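Local atomic coordinates of VIN1 (Oscarella pearsei, PDB entry 6BFI), a protein that binds actin filaments and may play a role in cell-cell adhesion, as a sponge member of the vinculin/alpha-catenin family. Residues A549-N554 and C747-A752; Q652-M657 and M702-K707; E301-A306 and K317-A322; K384-A389 and Q405-F410; S573-E578 and R593-S598. One frame throughout, in Å; residues are numbered along the deposited sequence.

Contact 1 of 5, residues A549-N554 and C747-A752; sequences ADNSEN and CMDKRA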
# COMPACT_ATOMS: atom_id res chain seq x y z
N ALA A 549 5.26 17.62 10.75
CA ALA A 549 4.65 18.86 10.29
C ALA A 549 4.04 18.70 8.90
O ALA A 549 2.94 19.19 8.64
CB ALA A 549 5.68 19.99 10.30
N ASP A 550 4.75 18.00 8.00
CA ASP A 550 4.22 17.78 6.66
C ASP A 550 2.91 16.99 6.69
O ASP A 550 2.03 17.25 5.86
CB ASP A 550 5.25 17.03 5.81
CG ASP A 550 6.44 17.89 5.46
OD1 ASP A 550 6.57 19.00 6.03
OD2 ASP A 550 7.24 17.46 4.60
N ASN A 551 2.77 16.06 7.62
CA ASN A 551 1.61 15.18 7.67
C ASN A 551 0.36 15.87 8.20
O ASN A 551 -0.72 15.26 8.16
CB ASN A 551 1.93 13.95 8.53
CG ASN A 551 0.86 12.88 8.45
OD1 ASN A 551 0.67 12.25 7.41
ND2 ASN A 551 0.15 12.67 9.56
N SER A 552 0.45 17.10 8.67
CA SER A 552 -0.68 17.81 9.25
C SER A 552 -1.10 18.96 8.35
O SER A 552 -0.26 19.68 7.79
CB SER A 552 -0.34 18.35 10.64
OG SER A 552 -1.43 19.09 11.17
N GLU A 553 -2.41 19.14 8.20
CA GLU A 553 -2.98 20.29 7.51
C GLU A 553 -3.44 21.38 8.47
O GLU A 553 -4.16 22.29 8.05
CB GLU A 553 -4.15 19.85 6.62
CG GLU A 553 -3.78 18.80 5.58
CD GLU A 553 -4.48 19.02 4.25
OE1 GLU A 553 -5.45 19.80 4.21
OE2 GLU A 553 -4.06 18.40 3.25
N ASN A 554 -3.03 21.30 9.73
CA ASN A 554 -3.35 22.29 10.75
C ASN A 554 -2.31 23.39 10.73
O ASN A 554 -1.18 23.19 11.21
CB ASN A 554 -3.43 21.63 12.13
CG ASN A 554 -3.89 22.58 13.22
OD1 ASN A 554 -4.38 23.67 12.94
ND2 ASN A 554 -3.75 22.15 14.47
N CYS A 747 -10.32 15.87 7.03
CA CYS A 747 -9.33 15.23 7.88
C CYS A 747 -8.00 15.97 7.78
O CYS A 747 -7.56 16.32 6.68
CB CYS A 747 -9.15 13.77 7.49
SG CYS A 747 -7.92 12.87 8.47
N MET A 748 -7.38 16.21 8.93
CA MET A 748 -6.11 16.93 9.00
C MET A 748 -4.92 16.01 9.21
O MET A 748 -3.83 16.48 9.53
CB MET A 748 -6.17 17.98 10.11
CG MET A 748 -7.54 18.61 10.29
SD MET A 748 -7.50 20.09 11.33
CE MET A 748 -6.82 21.28 10.18
N ASP A 749 -5.11 14.70 9.05
CA ASP A 749 -4.05 13.71 9.19
C ASP A 749 -3.84 13.08 7.82
O ASP A 749 -4.61 12.22 7.40
CB ASP A 749 -4.43 12.67 10.24
CG ASP A 749 -3.24 11.84 10.70
OD1 ASP A 749 -2.22 11.79 9.97
OD2 ASP A 749 -3.32 11.24 11.79
N LYS A 750 -2.78 13.51 7.13
CA LYS A 750 -2.57 13.09 5.75
C LYS A 750 -2.32 11.59 5.65
O LYS A 750 -2.57 10.98 4.60
CB LYS A 750 -1.41 13.86 5.13
CG LYS A 750 -1.69 15.34 4.92
CD LYS A 750 -0.50 16.05 4.29
CE LYS A 750 -0.77 17.54 4.11
NZ LYS A 750 0.41 18.27 3.56
N ARG A 751 -1.82 10.97 6.73
CA ARG A 751 -1.65 9.52 6.73
C ARG A 751 -2.99 8.80 6.64
O ARG A 751 -3.21 7.97 5.75
CB ARG A 751 -0.88 9.10 7.99
CG ARG A 751 0.62 8.91 7.76
CD ARG A 751 1.45 9.53 8.87
NE ARG A 751 1.14 8.98 10.19
CZ ARG A 751 1.65 9.43 11.33
NH1 ARG A 751 2.49 10.46 11.31
NH2 ARG A 751 1.32 8.87 12.48
N ALA A 752 -3.92 9.13 7.55
CA ALA A 752 -5.24 8.52 7.51
C ALA A 752 -6.04 9.00 6.30
O ALA A 752 -6.81 8.23 5.72
CB ALA A 752 -5.99 8.82 8.81

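Contact 2 of 5, residues Q652-M657 and M702-K707; sequences QEAEEM and MAMMSK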
# COMPACT_ATOMS: atom_id res chain seq x y z
N GLN A 652 -35.96 -5.71 4.88
CA GLN A 652 -36.35 -6.43 6.09
C GLN A 652 -36.00 -7.91 5.98
O GLN A 652 -35.44 -8.49 6.91
CB GLN A 652 -37.85 -6.24 6.35
CG GLN A 652 -38.44 -7.23 7.35
CD GLN A 652 -37.92 -7.02 8.76
OE1 GLN A 652 -37.42 -5.95 9.10
NE2 GLN A 652 -38.04 -8.05 9.59
N GLU A 653 -36.32 -8.52 4.84
CA GLU A 653 -35.93 -9.91 4.62
C GLU A 653 -34.41 -10.05 4.64
O GLU A 653 -33.88 -11.04 5.16
CB GLU A 653 -36.49 -10.42 3.30
CG GLU A 653 -36.10 -11.85 2.97
CD GLU A 653 -36.53 -12.28 1.58
OE1 GLU A 653 -37.33 -11.54 0.96
OE2 GLU A 653 -36.07 -13.34 1.11
N ALA A 654 -33.69 -9.07 4.08
CA ALA A 654 -32.24 -9.10 4.15
C ALA A 654 -31.73 -8.96 5.58
O ALA A 654 -30.70 -9.55 5.93
CB ALA A 654 -31.65 -8.01 3.26
N GLU A 655 -32.43 -8.18 6.41
CA GLU A 655 -32.08 -8.10 7.83
C GLU A 655 -32.24 -9.45 8.51
O GLU A 655 -31.36 -9.90 9.25
CB GLU A 655 -32.94 -7.04 8.52
CG GLU A 655 -32.42 -5.62 8.39
CD GLU A 655 -31.40 -5.27 9.46
OE1 GLU A 655 -31.56 -5.72 10.61
OE2 GLU A 655 -30.44 -4.54 9.15
N GLU A 656 -33.38 -10.11 8.28
CA GLU A 656 -33.59 -11.42 8.87
C GLU A 656 -32.55 -12.42 8.38
O GLU A 656 -32.11 -13.29 9.14
CB GLU A 656 -35.00 -11.92 8.56
CG GLU A 656 -36.10 -11.18 9.31
CD GLU A 656 -37.42 -11.92 9.27
OE1 GLU A 656 -37.44 -13.06 8.75
OE2 GLU A 656 -38.42 -11.37 9.76
N MET A 657 -32.15 -12.32 7.11
CA MET A 657 -31.11 -13.22 6.60
C MET A 657 -29.78 -12.96 7.27
O MET A 657 -29.09 -13.90 7.69
CB MET A 657 -30.98 -13.06 5.08
CG MET A 657 -32.13 -13.64 4.28
SD MET A 657 -31.70 -13.82 2.53
CE MET A 657 -31.05 -12.20 2.16
N MET A 702 -26.56 -6.54 -0.82
CA MET A 702 -25.64 -7.56 -1.34
C MET A 702 -26.11 -8.96 -0.98
O MET A 702 -25.95 -9.90 -1.77
CB MET A 702 -24.23 -7.30 -0.81
CG MET A 702 -23.17 -8.23 -1.40
SD MET A 702 -22.83 -7.93 -3.15
CE MET A 702 -21.99 -6.35 -3.08
N ALA A 703 -26.69 -9.13 0.22
CA ALA A 703 -27.29 -10.41 0.58
C ALA A 703 -28.45 -10.75 -0.35
O ALA A 703 -28.60 -11.91 -0.78
CB ALA A 703 -27.75 -10.39 2.03
N MET A 704 -29.28 -9.76 -0.68
CA MET A 704 -30.35 -9.99 -1.64
C MET A 704 -29.78 -10.42 -2.99
O MET A 704 -30.34 -11.32 -3.65
CB MET A 704 -31.21 -8.74 -1.80
CG MET A 704 -31.92 -8.32 -0.53
SD MET A 704 -32.76 -9.71 0.26
CE MET A 704 -33.97 -10.14 -0.98
N MET A 705 -28.67 -9.81 -3.42
CA MET A 705 -28.03 -10.23 -4.66
C MET A 705 -27.61 -11.69 -4.58
O MET A 705 -27.84 -12.47 -5.51
CB MET A 705 -26.82 -9.35 -4.99
CG MET A 705 -25.99 -9.94 -6.13
SD MET A 705 -24.54 -9.00 -6.66
CE MET A 705 -25.31 -7.49 -7.21
N SER A 706 -26.98 -12.08 -3.46
CA SER A 706 -26.62 -13.48 -3.28
C SER A 706 -27.82 -14.39 -3.48
O SER A 706 -27.76 -15.38 -4.23
CB SER A 706 -26.02 -13.69 -1.88
OG SER A 706 -25.81 -15.06 -1.61
N LYS A 707 -28.94 -14.06 -2.83
CA LYS A 707 -30.16 -14.85 -2.99
C LYS A 707 -30.61 -14.90 -4.45
O LYS A 707 -31.09 -15.94 -4.92
CB LYS A 707 -31.27 -14.29 -2.10
CG LYS A 707 -32.62 -14.96 -2.28
CD LYS A 707 -33.62 -14.48 -1.24
CE LYS A 707 -35.01 -15.02 -1.51
NZ LYS A 707 -35.56 -14.49 -2.79

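Contact 3 of 5, residues E301-A306 and K317-A322; sequences EGRRVA and KLLAAA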
# COMPACT_ATOMS: atom_id res chain seq x y z
N GLU A 301 2.74 -10.98 21.06
CA GLU A 301 3.31 -9.89 20.28
C GLU A 301 4.22 -9.02 21.14
O GLU A 301 5.28 -8.58 20.68
CB GLU A 301 2.19 -9.06 19.65
CG GLU A 301 2.64 -7.74 19.01
CD GLU A 301 3.42 -7.92 17.72
OE1 GLU A 301 3.66 -9.08 17.30
OE2 GLU A 301 3.80 -6.90 17.11
N GLY A 302 3.82 -8.77 22.38
CA GLY A 302 4.66 -8.00 23.28
C GLY A 302 6.01 -8.65 23.52
O GLY A 302 7.05 -7.98 23.50
N ARG A 303 6.02 -9.97 23.74
CA ARG A 303 7.29 -10.66 23.96
C ARG A 303 8.10 -10.74 22.68
O ARG A 303 9.34 -10.68 22.72
CB ARG A 303 7.03 -12.05 24.53
CG ARG A 303 6.29 -12.02 25.87
CD ARG A 303 6.01 -13.41 26.41
NE ARG A 303 5.26 -13.34 27.66
CZ ARG A 303 4.80 -14.40 28.33
NH1 ARG A 303 5.03 -15.62 27.88
NH2 ARG A 303 4.13 -14.23 29.46
N ARG A 304 7.43 -10.88 21.53
CA ARG A 304 8.14 -10.87 20.25
C ARG A 304 8.87 -9.56 20.04
O ARG A 304 10.04 -9.54 19.63
CB ARG A 304 7.15 -11.11 19.10
CG ARG A 304 7.82 -11.35 17.76
CD ARG A 304 6.84 -11.16 16.60
NE ARG A 304 6.79 -9.78 16.15
CZ ARG A 304 7.55 -9.28 15.18
NH1 ARG A 304 8.42 -10.06 14.55
NH2 ARG A 304 7.44 -8.00 14.83
N VAL A 305 8.21 -8.43 20.34
CA VAL A 305 8.89 -7.14 20.24
C VAL A 305 9.97 -7.02 21.31
O VAL A 305 11.01 -6.41 21.08
CB VAL A 305 7.86 -6.00 20.34
CG1 VAL A 305 8.56 -4.65 20.32
CG2 VAL A 305 6.86 -6.10 19.20
N ALA A 306 9.74 -7.62 22.49
CA ALA A 306 10.75 -7.58 23.54
C ALA A 306 12.05 -8.25 23.10
O ALA A 306 13.14 -7.77 23.43
CB ALA A 306 10.22 -8.23 24.82
N LYS A 317 11.30 -4.65 30.55
CA LYS A 317 10.05 -3.95 30.86
C LYS A 317 8.88 -4.56 30.10
O LYS A 317 7.82 -4.82 30.68
CB LYS A 317 10.19 -2.46 30.54
CG LYS A 317 9.01 -1.61 30.96
CD LYS A 317 9.33 -0.13 30.85
CE LYS A 317 8.23 0.72 31.46
NZ LYS A 317 8.00 0.41 32.89
N LEU A 318 9.06 -4.80 28.80
CA LEU A 318 8.02 -5.47 28.02
C LEU A 318 7.72 -6.85 28.57
O LEU A 318 6.55 -7.25 28.66
CB LEU A 318 8.44 -5.55 26.55
CG LEU A 318 8.34 -4.26 25.73
CD1 LEU A 318 9.11 -4.37 24.43
CD2 LEU A 318 6.87 -3.94 25.46
N LEU A 319 8.76 -7.60 28.94
CA LEU A 319 8.54 -8.91 29.55
C LEU A 319 7.83 -8.79 30.89
O LEU A 319 7.00 -9.64 31.24
CB LEU A 319 9.87 -9.65 29.70
CG LEU A 319 10.56 -10.01 28.38
CD1 LEU A 319 11.92 -10.64 28.64
CD2 LEU A 319 9.68 -10.94 27.56
N ALA A 320 8.13 -7.73 31.66
CA ALA A 320 7.45 -7.52 32.93
C ALA A 320 5.96 -7.28 32.71
O ALA A 320 5.12 -7.87 33.41
CB ALA A 320 8.08 -6.34 33.68
N ALA A 321 5.61 -6.43 31.75
CA ALA A 321 4.21 -6.20 31.44
C ALA A 321 3.54 -7.48 30.95
O ALA A 321 2.38 -7.75 31.29
CB ALA A 321 4.07 -5.09 30.40
N ALA A 322 4.26 -8.28 30.17
CA ALA A 322 3.69 -9.53 29.67
C ALA A 322 3.36 -10.48 30.81
O ALA A 322 2.25 -11.02 30.88
CB ALA A 322 4.66 -10.18 28.68

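Contact 4 of 5, residues K384-A389 and Q405-F410; sequences KALEDA and QKAKEF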
# COMPACT_ATOMS: atom_id res chain seq x y z
N LYS A 384 30.00 6.74 4.13
CA LYS A 384 31.01 7.77 3.91
C LYS A 384 32.37 7.30 4.40
O LYS A 384 33.39 7.53 3.73
CB LYS A 384 30.60 9.07 4.60
CG LYS A 384 31.57 10.21 4.38
CD LYS A 384 31.72 10.53 2.91
CE LYS A 384 32.69 11.68 2.68
NZ LYS A 384 32.86 11.97 1.23
N ALA A 385 32.41 6.64 5.55
CA ALA A 385 33.66 6.07 6.04
C ALA A 385 34.19 5.00 5.09
O ALA A 385 35.41 4.88 4.93
CB ALA A 385 33.45 5.48 7.44
N LEU A 386 33.30 4.24 4.45
CA LEU A 386 33.75 3.26 3.47
C LEU A 386 34.32 3.93 2.23
O LEU A 386 35.37 3.52 1.72
CB LEU A 386 32.60 2.32 3.09
CG LEU A 386 32.91 1.32 1.98
CD1 LEU A 386 33.97 0.32 2.41
CD2 LEU A 386 31.64 0.61 1.54
N GLU A 387 33.64 4.97 1.73
CA GLU A 387 34.16 5.68 0.56
C GLU A 387 35.51 6.32 0.85
O GLU A 387 36.42 6.29 0.01
CB GLU A 387 33.16 6.74 0.10
CG GLU A 387 33.53 7.39 -1.23
CD GLU A 387 32.75 8.67 -1.51
OE1 GLU A 387 32.60 9.49 -0.57
OE2 GLU A 387 32.30 8.85 -2.65
N ASP A 388 35.67 6.91 2.04
CA ASP A 388 36.97 7.47 2.41
C ASP A 388 38.02 6.38 2.58
O ASP A 388 39.20 6.61 2.29
CB ASP A 388 36.84 8.29 3.70
CG ASP A 388 35.95 9.50 3.52
OD1 ASP A 388 35.77 9.95 2.37
OD2 ASP A 388 35.44 10.02 4.54
N ALA A 389 37.61 5.19 3.05
CA ALA A 389 38.56 4.09 3.16
C ALA A 389 39.03 3.63 1.78
O ALA A 389 40.20 3.28 1.61
CB ALA A 389 37.92 2.92 3.91
N GLN A 405 37.39 -3.28 7.51
CA GLN A 405 36.60 -2.96 8.70
C GLN A 405 35.44 -2.04 8.35
O GLN A 405 34.30 -2.27 8.78
CB GLN A 405 37.49 -2.34 9.77
CG GLN A 405 36.75 -2.05 11.07
CD GLN A 405 37.62 -2.24 12.29
OE1 GLN A 405 38.73 -1.71 12.37
NE2 GLN A 405 37.13 -3.00 13.26
N LYS A 406 35.71 -0.98 7.58
CA LYS A 406 34.63 -0.07 7.18
C LYS A 406 33.60 -0.78 6.31
O LYS A 406 32.41 -0.46 6.38
CB LYS A 406 35.21 1.13 6.44
CG LYS A 406 36.20 1.96 7.24
CD LYS A 406 35.53 2.63 8.43
CE LYS A 406 36.52 3.51 9.19
NZ LYS A 406 35.86 4.25 10.30
N ALA A 407 34.03 -1.75 5.50
CA ALA A 407 33.09 -2.49 4.67
C ALA A 407 32.16 -3.34 5.52
O ALA A 407 30.94 -3.32 5.33
CB ALA A 407 33.86 -3.36 3.67
N LYS A 408 32.72 -4.10 6.47
CA LYS A 408 31.87 -4.94 7.32
C LYS A 408 30.94 -4.08 8.17
O LYS A 408 29.77 -4.42 8.36
CB LYS A 408 32.74 -5.84 8.20
CG LYS A 408 31.99 -7.03 8.76
CD LYS A 408 31.36 -7.84 7.64
CE LYS A 408 30.52 -8.99 8.18
NZ LYS A 408 29.85 -9.74 7.09
N GLU A 409 31.45 -2.96 8.69
CA GLU A 409 30.60 -2.05 9.45
C GLU A 409 29.47 -1.51 8.59
O GLU A 409 28.34 -1.36 9.06
CB GLU A 409 31.43 -0.91 10.04
CG GLU A 409 32.29 -1.32 11.22
CD GLU A 409 33.08 -0.16 11.80
OE1 GLU A 409 33.09 0.92 11.18
OE2 GLU A 409 33.68 -0.33 12.88
N PHE A 410 29.75 -1.22 7.31
CA PHE A 410 28.68 -0.76 6.43
C PHE A 410 27.63 -1.85 6.21
O PHE A 410 26.43 -1.59 6.28
CB PHE A 410 29.23 -0.30 5.08
CG PHE A 410 28.17 -0.12 4.03
CD1 PHE A 410 27.43 1.05 3.97
CD2 PHE A 410 27.87 -1.14 3.13
CE1 PHE A 410 26.44 1.21 3.01
CE2 PHE A 410 26.88 -0.98 2.18
CZ PHE A 410 26.17 0.20 2.13

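Contact 5 of 5, residues S573-E578 and R593-S598; sequences SPMVIE and RKFCSS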
# COMPACT_ATOMS: atom_id res chain seq x y z
N SER A 573 24.85 24.09 15.52
CA SER A 573 26.19 24.46 15.07
C SER A 573 27.00 25.20 16.12
O SER A 573 28.17 24.82 16.36
CB SER A 573 26.09 25.28 13.77
OG SER A 573 25.53 24.51 12.72
N PRO A 574 26.49 26.25 16.79
CA PRO A 574 27.30 26.91 17.82
C PRO A 574 27.78 25.96 18.91
O PRO A 574 28.90 26.12 19.41
CB PRO A 574 26.36 27.98 18.38
CG PRO A 574 25.39 28.24 17.29
CD PRO A 574 25.18 26.91 16.63
N MET A 575 26.97 24.96 19.26
CA MET A 575 27.40 23.98 20.26
C MET A 575 28.61 23.20 19.77
O MET A 575 29.57 22.99 20.52
CB MET A 575 26.23 23.05 20.58
CG MET A 575 26.46 22.14 21.78
SD MET A 575 27.27 20.58 21.37
CE MET A 575 26.19 19.96 20.08
N VAL A 576 28.59 22.78 18.50
CA VAL A 576 29.70 22.00 17.96
C VAL A 576 30.96 22.86 17.87
O VAL A 576 32.06 22.40 18.22
CB VAL A 576 29.32 21.40 16.60
CG1 VAL A 576 30.52 20.72 15.96
CG2 VAL A 576 28.17 20.42 16.76
N ILE A 577 30.83 24.10 17.41
CA ILE A 577 32.03 24.93 17.29
C ILE A 577 32.58 25.28 18.67
O ILE A 577 33.79 25.45 18.84
CB ILE A 577 31.76 26.19 16.45
CG1 ILE A 577 30.98 27.24 17.24
CG2 ILE A 577 31.01 25.83 15.17
CD1 ILE A 577 30.88 28.58 16.53
N GLU A 578 31.71 25.37 19.69
CA GLU A 578 32.21 25.57 21.05
C GLU A 578 32.92 24.32 21.56
O GLU A 578 33.93 24.42 22.26
CB GLU A 578 31.07 25.97 21.99
CG GLU A 578 30.46 27.34 21.73
CD GLU A 578 31.45 28.48 21.88
OE1 GLU A 578 32.46 28.32 22.61
OE2 GLU A 578 31.22 29.54 21.26
N ARG A 593 32.44 26.64 29.96
CA ARG A 593 31.13 27.21 30.29
C ARG A 593 30.32 27.50 29.04
O ARG A 593 29.12 27.21 28.98
CB ARG A 593 31.30 28.47 31.13
CG ARG A 593 31.78 28.23 32.55
CD ARG A 593 31.70 29.50 33.38
NE ARG A 593 32.61 30.53 32.89
CZ ARG A 593 33.80 30.78 33.42
NH1 ARG A 593 34.23 30.07 34.45
NH2 ARG A 593 34.57 31.74 32.92
N LYS A 594 30.96 28.09 28.02
CA LYS A 594 30.27 28.36 26.76
C LYS A 594 29.71 27.07 26.16
O LYS A 594 28.53 27.02 25.77
CB LYS A 594 31.22 29.04 25.77
CG LYS A 594 31.78 30.36 26.25
CD LYS A 594 32.84 30.88 25.28
CE LYS A 594 33.45 32.19 25.77
NZ LYS A 594 34.60 32.62 24.93
N PHE A 595 30.53 26.03 26.09
CA PHE A 595 30.08 24.76 25.52
C PHE A 595 28.92 24.17 26.33
O PHE A 595 27.94 23.69 25.76
CB PHE A 595 31.23 23.77 25.44
CG PHE A 595 30.79 22.34 25.38
CD1 PHE A 595 30.19 21.84 24.24
CD2 PHE A 595 30.98 21.49 26.46
CE1 PHE A 595 29.78 20.52 24.17
CE2 PHE A 595 30.57 20.17 26.40
CZ PHE A 595 29.97 19.68 25.26
N CYS A 596 29.03 24.20 27.66
CA CYS A 596 27.96 23.66 28.49
C CYS A 596 26.65 24.40 28.27
O CYS A 596 25.59 23.79 28.16
CB CYS A 596 28.37 23.71 29.97
SG CYS A 596 29.73 22.60 30.41
N SER A 597 26.72 25.74 28.19
CA SER A 597 25.51 26.51 27.93
C SER A 597 24.93 26.21 26.56
O SER A 597 23.70 26.16 26.39
CB SER A 597 25.80 28.01 28.07
OG SER A 597 26.31 28.31 29.36
N SER A 598 25.79 26.00 25.56
CA SER A 598 25.31 25.69 24.21
C SER A 598 24.61 24.33 24.17
O SER A 598 23.53 24.19 23.58
CB SER A 598 26.47 25.73 23.22
OG SER A 598 27.07 27.01 23.18

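Contact 1 of 5, residues A549-N554 and C747-A752
M748 meets the loop that follows helix 524-550. M748 O accepts from E553 N at 3.3 Å, and M748 CE rests against N554 CA. D749 caps the start of helix 750-760 through a weak bond from R751 N. D749 OD1 accepts this weak bond and also takes N551 ND2 at 2.6 Å, from the syn side but 33° out of the carboxylate plane. Next comes a second backbone bond, K750 N to N551 O, 2.9 Å long and nearly straight at 172°. With the bond to M748 O it makes a single isolated beta bridge that pairs S552 with D749, in a largely helical protein. The K750 side chain runs extended along the loop, its CG and CD passing the carbonyls of N551 and D550. K750 NZ ends on D550 O at 3.0 Å, close to the line of that carbonyl. With an alanine here, D550 O would probably lose this donor, and the methylenes lying along the N551 carbonyl would be gone. R751 CD lies 3.2 Å from N551 OD1, beside the amide. The contact is thus polar and lies at the surface. Two backbone bonds and two side-chain bonds join the loop after helix 524-550 to the start of helix 750-760.

Contact 2 of 5, residues Q652-M657 and M702-K707
M704 reaches across from helix 690-710 to A654 and M657 of helix 649-659. Its chain can be followed atom by atom. CB leaves the backbone along the flank of its helix. M704 CG lies anti to the carbonyl carbon, beside the backbone N (chi1 -62°), and comes 3.8 Å from A654 CB. The chain then bends, with chi2 at -48°, and this brings SD against two methyl groups. M704 SD is 3.6 Å from A654 CB and also 3.6 Å from M657 CE. A further bend at chi3 turns M704 CE toward the carboxylate of E653, with E653 OE1 4.1 Å away.

M657 comes from the other helix and crosses M704 at about a right angle. M657 CE touches both the M704 sulfur and A703 CB, the latter at 3.8 Å. The two flexible thioethers and two alanine methyls thus make a small apolar patch. Beside it E653 and K707 also cross at about a right angle. E653 OE2 packs on K707 CE at 3.3 Å, while K707 NZ stays 4.1 Å off. The opposite charges are near each other, but they do not form a salt bridge.

The two helix segments cross at 86°, almost perpendicular, with their axes 9.4 Å apart. A salt bridge from E655 to R700 also joins helix 649-659 to helix 690-710. M704 also touches helix 718-745, as does M705. M702 touches helix 786-817, and S706 packs on helix 669-682.

Contact 3 of 5, residues E301-A306 and K317-A322
The R303 guanidinium meets A322 edge-on: the methyl CB of A322 lies in its plane, 3.4 Å from R303 NE. The two residues face each other across an antiparallel helix pair, part of the helical bundle architecture of the vinculin family. Helix 289-306 turns back into helix 312-338, and the segment axes are 8.7 Å apart at 164°. R303 has CG anti to the carbonyl carbon (chi1 -60°) and is extended from there to NE. This draws the chain alongside the partner helix, with R303 CG 3.7 Å from A322 CB and also against L319 CD2. Its NH2 goes on to salt bridges with D323 and D326, further along helix 312-338. A leucine in its place would probably leave both aspartates without this cation and remove the charged tie between the helices.

The rest of the contact is apolar and mostly buried. G302 has no side chain, and its carbonyl O lies near L318 CB. L319 crosses R303 at about a right angle and sends CD2 to A306 CB at 3.9 Å. V305 and L318 also touch, and both continue onto helix 344-375, V305 on L368 and L318 on L360. L318 touches A306 at two points. L318 CB is 3.7 Å from A306 CB, and L318 CD1 is 3.7 Å from A306 CA.

Contact 4 of 5, residues K384-A389 and Q405-F410
A385 presents its methyl to the long chain of K406. A385 CB lies 3.7 Å from K406 CD and 3.9 Å from K406 NZ. K406 comes to lie there because its chain bends at chi2 (-65°), which folds it along the first helix instead of straight out. The lysine therefore packs here through its methylenes, with its charged end near a methyl group.

L386 follows and makes the inward part of the contact. CG is anti to the backbone N, chi1 175°, and this carries the branch over to the second helix. L386 CD1 reaches the backbone there, 3.7 Å from A407 CA, and also touches A407 CB at 3.9 Å. L386 CD2 approaches the F410 ring obliquely, 4.3 Å from F410 CG. The backbone of L386 is close too, with its CA 3.9 Å from K406 CB.

A389, one turn after A385, closes the same side. A389 CB meets K406 CG at 3.9 Å. The two alanines thus receive successive parts of one lysine chain.

The segments run antiparallel at 156°, with axes 8.6 Å apart. They pair helix 381-390 with helix 399-427. Helix 452-460 covers the apolar side, where V452 touches both L386 and F410, while the F410 ring also meets W479. Helix 466-493 flanks helix 381-390, and E387 forms a salt bridge to K476 on it.

Contact 5 of 5, residues S573-E578 and R593-S598
Helices 572-584 and 589-615 form a helical hairpin, and this contact joins them side by side. M575 and S598 bring the backbones close. S598 CB sits 3.6 Å from M575 CA, and M575 CG passes 3.7 Å from S598 C. The serine hydroxyl is turned back to its own helix, where S598 OG donates to K594 O at 3.0 Å. That oxygen also accepts the helical bond from S598 N, while OG comes to it from above the carbonyl plane. The hydroxyl proton is thus used within its own helix, and the serine CB is the part offered to M575.

M575 has CG anti to the backbone N (chi1 -170°) and bends twice beyond it. Its side chain and that of F595 lie side by side and point the same way. M575 SD meets the edge of the F595 ring, 3.8 Å from F595 CE1 and 76° off the ring normal. This is a Met-aromatic contact of the edge type. In the antiparallel pair the segments run at 152° with axes 8.6 Å apart, and the ring turns into the surrounding bundle. There it also packs on A514 and A518 of helix 496-519 and L527 of helix 524-550.

Toward the outer side E578 packs on the base of F595 and crosses K594 obliquely. E578 CB is 3.9 Å from F595 CA, and E578 CG lies near S598 OG. A bend at chi2 turns the carboxylate to the K594 chain, with E578 OE1 3.5 Å from K594 CB. K594 NZ points onward and remains 5.3 Å from E578 OE1.

From the N terminus, contact 3 comes first and closes a short loop between helices 289-306 and 312-338. Contact 4 follows in series, closing the turn from helix 381-390 to helix 399-427. Contact 1 then opens at the end of helix 524-550 and closes only at 747-752, a loop of 192 residues. Inside it are nested contact 5, which pairs helices 572-584 and 589-615, and then contact 2, between helices 649-659 and 690-710. None of the five cross. Contacts 2 and 5 lie on opposite sides of the chain's centre, about 72 Å apart between centres. Contact 1 ties the start of helix 750-760 to the end of helix 524-550.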